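Local atomic coordinates of beta sliding clamp (Caulobacter crescentus, PDB entry 5WCE), a protein that forms a ring-shaped head-to-tail homodimer around DNA and probably tethers DNA polymerases and other proteins to it, conferring processivity. Residues 106-110 against 111-115; 213-216 against 217-220; 230-233 against 234-237. All blocks are in the same frame, centred on the assembly; numbering follows the deposited sequence.

In the fold
Following the chain from the N terminus, contact 1 (106-110 with 111-115) closes a tight hairpin in the N-terminal domain, at the edge of this subunit's antiparallel sheet, which a strand of the second subunit continues. Contacts 2 and 3 come later, in the central domain, and the three follow one another in series, none enclosing or crossing another. Contact 2 (213-220) closes no loop beyond the turns of helix 210-220. The chain then enters strand 226-231, and contact 3 (230-237) turns it back into strand 235-240, against which the helix packs. Contacts 2 and 3 lie about 16 Å apart and contact 1 about 32 Å from contact 2, centre to centre.

Contact 1 (106-110 against 111-115); sequences VIQAG and RSRFN
I107 with F114 and A109 with S112 are the hydrogen-bonded pairs of a tight antiparallel hairpin, strands 105-109 and 112-116 of the N-terminal domain, closed by a type II' turn from A109 to S112 with G110 at its first corner. F114 N reaches I107 O at 2.7 Å, and I107 N returns a bond to F114 O. A109 N meets S112 O, and S112 N also bonds to A109 O, closing the turn.

V106, Q108 and R113 share one face. R113 sends CG away from its own backbone N (chi1 -173°) and stays extended to NE, which carries the guanidinium up from the sheet and away from the turn, to V106. There CG1 of V106 covers the centre of one guanidinium face, 3.5 Å from CZ, and Q108 OE1 comes to the edge, 2.8 Å from NH1. That bond is weak and strongly bent (115°); the amide and guanidinium planes stand 59° apart. Replacing Q108 by an alanine would probably leave R113 NH1 without this acceptor and its guanidinium freer to turn. On the other face, I107 CD1 lies 4.1 Å from F114 CB, and these two side chains pack on L81 and I84, respectively, of helix 78-87.

Strand 112-116 also pairs antiparallel with a strand of the second subunit, and R111 at the turn forms a salt bridge with E318 of that subunit. The hairpin thus offers a backbone edge and a charge to the ring interface, while the V106 cover, with a weak polar link to Q108, probably steadies the R113 guanidinium over its own hairpin.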
loop_
_atom_site.group_PDB
_atom_site.type_symbol
_atom_site.label_atom_id
_atom_site.label_comp_id
_atom_site.label_asym_id
_atom_site.label_seq_id
_atom_site.Cartn_x
_atom_site.Cartn_y
_atom_site.Cartn_z
ATOM N N VAL A 106 -5.136 16.273 29.973
ATOM C CA VAL A 106 -6.462 16.625 29.408
ATOM C C VAL A 106 -6.272 17.433 28.120
ATOM O O VAL A 106 -5.584 18.461 28.136
ATOM C CB VAL A 106 -7.316 17.444 30.388
ATOM C CG1 VAL A 106 -8.642 17.800 29.735
ATOM C CG2 VAL A 106 -7.534 16.647 31.671
ATOM N N ILE A 107 -6.870 16.950 27.024
ATOM C CA ILE A 107 -6.783 17.602 25.731
ATOM C C ILE A 107 -8.191 18.005 25.447
ATOM O O ILE A 107 -9.109 17.137 25.412
ATOM C CB ILE A 107 -6.265 16.679 24.596
ATOM C CG1 ILE A 107 -4.872 16.140 24.930
ATOM C CG2 ILE A 107 -6.264 17.383 23.239
ATOM C CD1 ILE A 107 -4.895 14.685 25.265
ATOM N N GLN A 108 -8.383 19.303 25.266
ATOM C CA GLN A 108 -9.706 19.811 24.962
ATOM C C GLN A 108 -9.662 20.751 23.770
ATOM O O GLN A 108 -8.775 21.612 23.662
ATOM C CB GLN A 108 -10.221 20.532 26.165
ATOM C CG GLN A 108 -11.573 21.155 25.888
ATOM C CD GLN A 108 -12.496 20.927 27.035
ATOM O OE1 GLN A 108 -12.081 21.051 28.205
ATOM N NE2 GLN A 108 -13.740 20.542 26.729
ATOM N N ALA A 109 -10.653 20.608 22.908
ATOM C CA ALA A 109 -10.809 21.426 21.725
ATOM C C ALA A 109 -12.223 21.305 21.218
ATOM O O ALA A 109 -12.688 20.201 20.951
ATOM C CB ALA A 109 -9.879 20.953 20.638
ATOM N N GLY A 110 -12.890 22.453 21.108
ATOM C CA GLY A 110 -14.282 22.527 20.665
ATOM C C GLY A 110 -15.081 21.781 21.684
ATOM O O GLY A 110 -14.965 22.024 22.851
ATOM N N ARG A 111 -15.820 20.785 21.226
ATOM C CA ARG A 111 -16.688 20.004 22.109
ATOM C C ARG A 111 -16.109 18.593 22.404
ATOM O O ARG A 111 -16.856 17.707 22.828
ATOM C CB ARG A 111 -18.084 19.926 21.427
ATOM C CG ARG A 111 -18.694 21.320 21.180
ATOM C CD ARG A 111 -19.825 21.636 22.143
ATOM N NE ARG A 111 -20.994 21.048 21.525
ATOM C CZ ARG A 111 -22.097 20.606 22.102
ATOM N NH1 ARG A 111 -22.347 20.707 23.404
ATOM N NH2 ARG A 111 -22.987 20.051 21.304
ATOM N N SER A 112 -14.827 18.388 22.102
ATOM C CA SER A 112 -14.085 17.158 22.433
ATOM C C SER A 112 -13.187 17.314 23.659
ATOM O O SER A 112 -12.482 18.342 23.800
ATOM C CB SER A 112 -13.103 16.771 21.300
ATOM O OG SER A 112 -13.703 16.794 20.039
ATOM N N ARG A 113 -13.156 16.277 24.494
ATOM C CA ARG A 113 -12.264 16.205 25.655
ATOM C C ARG A 113 -11.660 14.814 25.751
ATOM O O ARG A 113 -12.408 13.806 25.761
ATOM C CB ARG A 113 -13.031 16.518 26.921
ATOM C CG ARG A 113 -12.174 16.641 28.176
ATOM C CD ARG A 113 -13.108 16.823 29.358
ATOM N NE ARG A 113 -12.433 16.996 30.613
ATOM C CZ ARG A 113 -11.887 18.133 31.044
ATOM N NH1 ARG A 113 -11.860 19.228 30.269
ATOM N NH2 ARG A 113 -11.295 18.173 32.246
ATOM N N PHE A 114 -10.321 14.743 25.801
ATOM C CA PHE A 114 -9.631 13.492 25.978
ATOM C C PHE A 114 -8.815 13.522 27.279
ATOM O O PHE A 114 -8.262 14.560 27.646
ATOM C CB PHE A 114 -8.713 13.209 24.822
ATOM C CG PHE A 114 -9.379 13.256 23.484
ATOM C CD1 PHE A 114 -9.680 14.479 22.879
ATOM C CD2 PHE A 114 -9.690 12.092 22.822
ATOM C CE1 PHE A 114 -10.336 14.535 21.662
ATOM C CE2 PHE A 114 -10.332 12.134 21.582
ATOM C CZ PHE A 114 -10.657 13.358 21.009
ATOM N N ASN A 115 -8.782 12.386 27.975
ATOM C CA ASN A 115 -7.912 12.206 29.183
ATOM C C ASN A 115 -6.999 11.023 28.851
ATOM O O ASN A 115 -7.480 9.900 28.575
ATOM C CB ASN A 115 -8.726 11.899 30.418
ATOM C CG ASN A 115 -9.860 12.917 30.664
ATOM O OD1 ASN A 115 -9.772 13.729 31.534
ATOM N ND2 ASN A 115 -10.899 12.837 29.937
#

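Contact 2 (213-216 against 217-220); sequences IAEA and RRLM
A bend at chi2 of E215 (-56°) and another at chi3 of R218 (-40°) bring carboxylate and guanidinium together, although the two side chains leave the backbone a turn apart. This is an i to i+3 salt bridge on the alpha-helix 210-220 of the central domain, with the side chains lying alongside each other and pointing the same way. R218 NH2 gives a nearly straight bond (175°) to E215 OE2 at 2.9 Å. The acceptor lies in the guanidinium plane, at its edge, and is used on its syn side, although NH2 stands somewhat out of the carboxylate plane. This single NH2 bond carries the bridge, while R218 NE is buried without a partner in the model. Both residues also touch S26 of a loop preceding strand 39-45.

The backbone carries the i to i+4 bonds of the helix, from R217 N to I213 O through M220 N to A216 O. R217 is engaged elsewhere, its NE in a salt bridge with D148 at the end of helix 140-148, so the two arginines serve different partners. Another side of the helix is apolar. A216 and M220 sit one turn apart, and the methionine bends at its thioether so that its methyl returns to the alanine; A216 packs on F238 and M220 on F240, both of strand 235-240, while M220 also meets L143 and I147 of helix 140-148. This face of the helix thus packs between strand 235-240 and helix 140-148, with M220 CE resting 3.9 Å from A216 CB.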
loop_
_atom_site.group_PDB
_atom_site.type_symbol
_atom_site.label_atom_id
_atom_site.label_comp_id
_atom_site.label_asym_id
_atom_site.label_seq_id
_atom_site.Cartn_x
_atom_site.Cartn_y
_atom_site.Cartn_z
ATOM N N ILE A 213 19.229 7.727 8.969
ATOM C CA ILE A 213 19.220 8.291 7.605
ATOM C C ILE A 213 17.779 8.473 7.122
ATOM O O ILE A 213 17.460 9.497 6.565
ATOM C CB ILE A 213 20.071 7.420 6.651
ATOM C CG1 ILE A 213 21.549 7.572 7.002
ATOM C CG2 ILE A 213 19.758 7.731 5.185
ATOM C CD1 ILE A 213 22.117 8.969 6.820
ATOM N N ALA A 214 16.926 7.496 7.369
ATOM C CA ALA A 214 15.568 7.525 6.894
ATOM C C ALA A 214 14.808 8.687 7.538
ATOM O O ALA A 214 14.146 9.468 6.853
ATOM C CB ALA A 214 14.873 6.211 7.172
ATOM N N GLU A 215 14.970 8.825 8.854
ATOM C CA GLU A 215 14.286 9.857 9.601
ATOM C C GLU A 215 14.849 11.221 9.260
ATOM O O GLU A 215 14.076 12.172 9.083
ATOM C CB GLU A 215 14.348 9.570 11.113
ATOM C CG GLU A 215 13.563 8.329 11.523
ATOM C CD GLU A 215 12.112 8.429 11.089
ATOM O OE1 GLU A 215 11.532 9.464 11.413
ATOM O OE2 GLU A 215 11.597 7.536 10.360
ATOM N N ALA A 216 16.182 11.338 9.138
ATOM C CA ALA A 216 16.775 12.593 8.658
ATOM C C ALA A 216 16.291 13.011 7.274
ATOM O O ALA A 216 15.980 14.192 7.021
ATOM C CB ALA A 216 18.335 12.545 8.687
ATOM N N ARG A 217 16.227 12.035 6.377
ATOM C CA ARG A 217 15.791 12.293 5.028
ATOM C C ARG A 217 14.326 12.771 5.023
ATOM O O ARG A 217 13.994 13.681 4.281
ATOM C CB ARG A 217 15.944 11.001 4.183
ATOM C CG ARG A 217 15.484 11.140 2.721
ATOM C CD ARG A 217 16.239 12.232 1.980
ATOM N NE ARG A 217 15.704 12.339 0.646
ATOM C CZ ARG A 217 14.675 13.089 0.270
ATOM N NH1 ARG A 217 14.027 13.822 1.148
ATOM N NH2 ARG A 217 14.297 13.119 -1.012
ATOM N N ARG A 218 13.478 12.177 5.858
ATOM C CA ARG A 218 12.071 12.639 6.007
ATOM C C ARG A 218 11.989 14.102 6.448
ATOM O O ARG A 218 11.330 14.923 5.831
ATOM C CB ARG A 218 11.332 11.713 6.982
ATOM C CG ARG A 218 9.833 11.890 6.973
ATOM C CD ARG A 218 9.084 11.123 8.070
ATOM N NE ARG A 218 9.625 9.780 8.317
ATOM C CZ ARG A 218 9.373 8.653 7.624
ATOM N NH1 ARG A 218 8.538 8.607 6.571
ATOM N NH2 ARG A 218 9.969 7.535 8.010
ATOM N N LEU A 219 12.746 14.436 7.494
ATOM C CA LEU A 219 12.804 15.816 7.968
ATOM C C LEU A 219 13.372 16.801 6.964
ATOM O O LEU A 219 12.971 17.997 6.919
ATOM C CB LEU A 219 13.583 15.884 9.295
ATOM C CG LEU A 219 12.860 15.200 10.471
ATOM C CD1 LEU A 219 13.748 14.987 11.699
ATOM C CD2 LEU A 219 11.608 15.958 10.927
ATOM N N MET A 220 14.331 16.340 6.153
ATOM C CA MET A 220 14.820 17.149 5.045
ATOM C C MET A 220 13.748 17.575 4.066
ATOM O O MET A 220 13.932 18.599 3.445
ATOM C CB MET A 220 15.899 16.409 4.264
ATOM C CG MET A 220 17.212 16.498 4.959
ATOM S SD MET A 220 18.445 15.468 4.167
ATOM C CE MET A 220 19.206 14.791 5.639
#

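Contact 3 (230-233 against 234-237); sequences QVSP and QKVR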
loop_
_atom_site.group_PDB
_atom_site.type_symbol
_atom_site.label_atom_id
_atom_site.label_comp_id
_atom_site.label_asym_id
_atom_site.label_seq_id
_atom_site.Cartn_x
_atom_site.Cartn_y
_atom_site.Cartn_z
ATOM N N GLN A 230 26.299 18.121 12.937
ATOM C CA GLN A 230 27.323 17.997 13.939
ATOM C C GLN A 230 27.720 16.552 14.044
ATOM O O GLN A 230 26.888 15.645 13.894
ATOM C CB GLN A 230 26.877 18.543 15.295
ATOM C CG GLN A 230 26.552 20.013 15.287
ATOM C CD GLN A 230 25.818 20.436 16.546
ATOM O OE1 GLN A 230 24.611 20.232 16.673
ATOM N NE2 GLN A 230 26.543 21.019 17.465
ATOM N N VAL A 231 29.010 16.350 14.303
ATOM C CA VAL A 231 29.551 15.014 14.331
ATOM C C VAL A 231 30.557 14.865 15.465
ATOM O O VAL A 231 31.279 15.789 15.789
ATOM C CB VAL A 231 30.256 14.689 13.007
ATOM C CG1 VAL A 231 30.806 13.275 13.031
ATOM C CG2 VAL A 231 29.312 14.854 11.837
ATOM N N SER A 232 30.552 13.700 16.091
ATOM C CA SER A 232 31.646 13.210 16.924
ATOM C C SER A 232 31.805 11.726 16.574
ATOM O O SER A 232 30.951 11.171 15.848
ATOM C CB SER A 232 31.269 13.309 18.391
ATOM O OG SER A 232 30.283 12.338 18.719
ATOM N N PRO A 233 32.822 11.058 17.124
ATOM C CA PRO A 233 32.905 9.590 16.853
ATOM C C PRO A 233 31.761 8.767 17.506
ATOM O O PRO A 233 31.598 7.626 17.161
ATOM C CB PRO A 233 34.276 9.199 17.450
ATOM C CG PRO A 233 35.037 10.499 17.600
ATOM C CD PRO A 233 33.994 11.534 17.898
ATOM N N GLN A 234 30.985 9.358 18.414
ATOM C CA GLN A 234 29.883 8.663 19.063
ATOM C C GLN A 234 28.497 9.117 18.628
ATOM O O GLN A 234 27.527 8.416 18.882
ATOM C CB GLN A 234 29.996 8.814 20.582
ATOM C CG GLN A 234 31.262 8.238 21.179
ATOM C CD GLN A 234 32.493 9.146 21.065
ATOM O OE1 GLN A 234 32.384 10.379 21.001
ATOM N NE2 GLN A 234 33.674 8.535 21.051
ATOM N N LYS A 235 28.383 10.281 18.003
ATOM C CA LYS A 235 27.058 10.901 17.734
ATOM C C LYS A 235 27.041 11.710 16.479
ATOM O O LYS A 235 28.070 12.219 16.030
ATOM C CB LYS A 235 26.617 11.840 18.859
ATOM C CG LYS A 235 26.455 11.141 20.186
ATOM C CD LYS A 235 25.318 11.648 20.991
ATOM C CE LYS A 235 24.717 10.529 21.835
ATOM N NZ LYS A 235 25.318 10.582 23.141
ATOM N N VAL A 236 25.853 11.844 15.929
ATOM C CA VAL A 236 25.591 12.735 14.830
ATOM C C VAL A 236 24.314 13.512 15.172
ATOM O O VAL A 236 23.414 12.978 15.835
ATOM C CB VAL A 236 25.544 11.963 13.491
ATOM C CG1 VAL A 236 24.432 10.970 13.425
ATOM C CG2 VAL A 236 25.361 12.895 12.332
ATOM N N ARG A 237 24.274 14.780 14.792
ATOM C CA ARG A 237 23.099 15.634 15.002
ATOM C C ARG A 237 22.793 16.426 13.739
ATOM O O ARG A 237 23.671 17.072 13.149
ATOM C CB ARG A 237 23.298 16.550 16.187
ATOM C CG ARG A 237 22.071 17.367 16.609
ATOM C CD ARG A 237 22.308 17.971 17.969
ATOM N NE ARG A 237 21.155 18.717 18.414
ATOM C CZ ARG A 237 20.837 19.946 18.046
ATOM N NH1 ARG A 237 21.645 20.653 17.246
ATOM N NH2 ARG A 237 19.742 20.518 18.572
HETATM O O HOH W 1 23.349 20.153 13.995
#
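Q234 begins the return leg of the hairpin that joins strands 226-231 and 235-240 in the central domain, its backbone N donating to S232 OG at 3.1 Å. This is an ST turn: S232 holds OG between its own N and carbonyl carbon (chi1 71°), facing the chain just ahead. The amide side chain of Q234 folds back across P233. K235 N also reaches S232 OG at 2.9 Å, in a bent and weak bond, while K235 O takes a firm one from S232 N. The lysine's NZ goes on to S128 O. V236 follows, in a non-hydrogen-bonded pair with V231; both valines turn to the same sheet face, meeting V208 and V206 respectively of strand 206-209.

R237 ends the segment, its backbone bonded to Q230 in both directions. On the opposite face, the extended arginine runs beside Q230, and NH1 gives a bond to OE1 at 3.1 Å, the two planes nearly perpendicular (83°). Q230 NE2 donates to S133 O, which holds the amide, and a water lies within reach of Q230 OE1 and R237 O. E239 forms a salt bridge with the same NH1, so a neutral amide and a carboxylate share one nitrogen, which is likely to restrict guanidinium rotation.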